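Local structure of 3-oxoacyl-[acyl-carrier-protein] synthase 2 (Rickettsia rickettsii, 4JGA) at residues N162-S165 with G166-I170. The protein probably catalyses the condensation of malonyl-ACP with a growing acyl-ACP chain in fatty acid elongation, as a thiolase-fold beta-ketoacyl synthase II. Sequence-based numbering, arbitrary orientation.
Sequences NLLS and GLVSI
Leu-164 and Val-168, one helical turn apart, lie side by side and point the same way, with CD1 of Leu-164 4.0 Å from CG2 of Val-168. A first torsion of 168° sets CG of Leu-164 opposite the backbone N and carries CD1 toward the valine. In Val-168 it is CG1 that takes this anti place, while CG2 stands beside the backbone N and also comes within 3.3 Å of Leu-164 O. The same carbonyl oxygen accepts Val-168 N at 3.1 Å, in the straightest of the four backbone bonds between the segments (166° at the hydrogen). Gly-166 N bonds to Asn-162 O, Leu-167 N to Leu-163 O and Ser-169 N to Ser-165 O, completing the i to i+4 pattern at the start of helix 163-172. CB and CG of Leu-167 each come to 3.5 Å from Leu-163 O, and CB of Ser-169 lies 3.2 Å from Ser-165 O. OG of Ser-165 stays beside its own N (chi1 -74°) and hydrogen-bonds to Gln-179 O, with a weak bond to Leu-126 N; in the conformer given, OG of Ser-169 bonds to Phe-174 O. The Leu-164/Val-168 side packs on strand 122-127 and helix 93-109, Leu-163 and Leu-167 rest on Ile-95 and Met-91, and ND2 of Asn-162 bonds to Phe-422 O of the second subunit. The leucine and valine branches thus supply the apolar packing on helix 93-109 and strand 122-127, while the buried serines lie against strand 178-179, their hydroxyls satisfied by main-chain atoms: Ser-165 links this short helix to strands 122-127 and 178-179, and Ser-169 to the chain that follows it, next to the subunit interface.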
ATOM      1  N   ASN A 162      -5.829   3.953   2.313  1.00  7.37           N
ATOM      2  CA  ASN A 162      -6.533   3.944   1.048  1.00  7.19           C
ATOM      3  C   ASN A 162      -7.716   4.904   0.978  1.00  7.43           C
ATOM      4  O   ASN A 162      -8.327   5.064  -0.091  1.00  7.41           O
ATOM      5  CB  ASN A 162      -6.970   2.535   0.678  1.00  7.23           C
ATOM      6  CG  ASN A 162      -8.121   2.049   1.515  1.00  7.41           C
ATOM      7  OD1 ASN A 162      -8.025   1.943   2.747  1.00  7.69           O
ATOM      8  ND2 ASN A 162      -9.198   1.722   0.861  1.00  7.42           N
ATOM      9  N   LEU A 163      -8.019   5.579   2.079  1.00  7.44           N
ATOM     10  CA  LEU A 163      -9.106   6.547   2.034  1.00  7.82           C
ATOM     11  C   LEU A 163      -8.705   7.871   1.376  1.00  7.89           C
ATOM     12  O   LEU A 163      -9.568   8.728   1.104  1.00  8.05           O
ATOM     13  CB  LEU A 163      -9.740   6.727   3.418  1.00  8.20           C
ATOM     14  CG  LEU A 163     -11.027   5.924   3.649  1.00  8.56           C
ATOM     15  CD1 LEU A 163     -12.155   6.529   2.828  1.00  8.93           C
ATOM     16  CD2 LEU A 163     -10.887   4.462   3.296  1.00  8.61           C
ATOM     17  N   LEU A 164      -7.414   8.034   1.094  1.00  7.69           N
ATOM     18  CA  LEU A 164      -6.992   9.162   0.270  1.00  7.98           C
ATOM     19  C   LEU A 164      -7.464   8.930  -1.156  1.00  8.19           C
ATOM     20  O   LEU A 164      -8.209   9.761  -1.708  1.00  8.46           O
ATOM     21  CB  LEU A 164      -5.510   9.374   0.355  1.00  7.86           C
ATOM     22  CG  LEU A 164      -4.906  10.348  -0.677  1.00  8.03           C
ATOM     23  CD1 LEU A 164      -5.557  11.726  -0.715  1.00  8.30           C
ATOM     24  CD2 LEU A 164      -3.448  10.480  -0.338  1.00  8.00           C
ATOM     25  N   SER A 165      -7.124   7.764  -1.716  1.00  7.99           N
ATOM     26  CA  SER A 165      -7.693   7.336  -3.019  1.00  8.26           C
ATOM     27  C   SER A 165      -9.234   7.336  -2.958  1.00  8.54           C
ATOM     28  O   SER A 165      -9.892   7.814  -3.880  1.00  8.57           O
ATOM     29  CB  SER A 165      -7.191   5.935  -3.435  1.00  7.99           C
ATOM     30  OG  SER A 165      -5.845   5.968  -3.877  1.00  8.03           O
ATOM     31  N   GLY A 166      -9.797   6.828  -1.858  1.00  8.55           N
ATOM     32  CA  GLY A 166     -11.253   6.811  -1.695  1.00  8.96           C
ATOM     33  C   GLY A 166     -11.918   8.192  -1.868  1.00  9.37           C
ATOM     34  O   GLY A 166     -12.861   8.338  -2.631  1.00  9.62           O
ATOM     35  N   LEU A 167     -11.420   9.190  -1.138  1.00  9.52           N
ATOM     36  CA  LEU A 167     -12.023  10.508  -1.151  1.00 10.18           C
ATOM     37  C   LEU A 167     -11.825  11.262  -2.459  1.00 10.00           C
ATOM     38  O   LEU A 167     -12.734  11.967  -2.879  1.00 10.54           O
ATOM     39  CB  LEU A 167     -11.561  11.364   0.036  1.00 10.62           C
ATOM     40  CG  LEU A 167     -12.188  10.981   1.387  1.00 11.14           C
ATOM     41  CD1 LEU A 167     -11.680  11.949   2.453  1.00 11.61           C
ATOM     42  CD2 LEU A 167     -13.692  11.051   1.322  1.00 11.72           C
ATOM     43  N   VAL A 168     -10.671  11.106  -3.097  1.00  9.40           N
ATOM     44  CA  VAL A 168     -10.424  11.747  -4.377  1.00  9.40           C
ATOM     45  C   VAL A 168     -11.338  11.076  -5.384  1.00  9.42           C
ATOM     46  O   VAL A 168     -11.936  11.749  -6.208  1.00  9.50           O
ATOM     47  CB  VAL A 168      -8.963  11.651  -4.797  1.00  8.99           C
ATOM     48  CG1 VAL A 168      -8.718  12.237  -6.188  1.00  9.13           C
ATOM     49  CG2 VAL A 168      -8.088  12.372  -3.777  1.00  9.11           C
ATOM     50  N   SER A 169     -11.499   9.755  -5.285  1.00  9.15           N
ATOM     51  CA  SER A 169     -12.399   9.038  -6.188  0.50  9.32           C
ATOM     52  C   SER A 169     -13.825   9.572  -6.060  1.00 10.00           C
ATOM     53  O   SER A 169     -14.516   9.811  -7.044  1.00 10.40           O
ATOM     54  CB  SER A 169     -12.342   7.522  -5.894  0.50  8.97           C
ATOM     55  OG  SER A 169     -13.433   6.803  -6.465  0.50  9.03           O
ATOM     56  N   ILE A 170     -14.264   9.743  -4.829  1.00 10.38           N
ATOM     57  CA  ILE A 170     -15.603  10.250  -4.576  1.00 11.11           C
ATOM     58  C   ILE A 170     -15.756  11.682  -5.087  1.00 11.69           C
ATOM     59  O   ILE A 170     -16.731  12.011  -5.691  1.00 11.93           O
ATOM     60  CB  ILE A 170     -15.934  10.176  -3.091  1.00 11.32           C
ATOM     61  CG1 ILE A 170     -16.056   8.691  -2.685  1.00 11.00           C
ATOM     62  CG2 ILE A 170     -17.223  10.995  -2.763  1.00 12.03           C
ATOM     63  CD1 ILE A 170     -15.992   8.473  -1.178  1.00 10.96           C
TER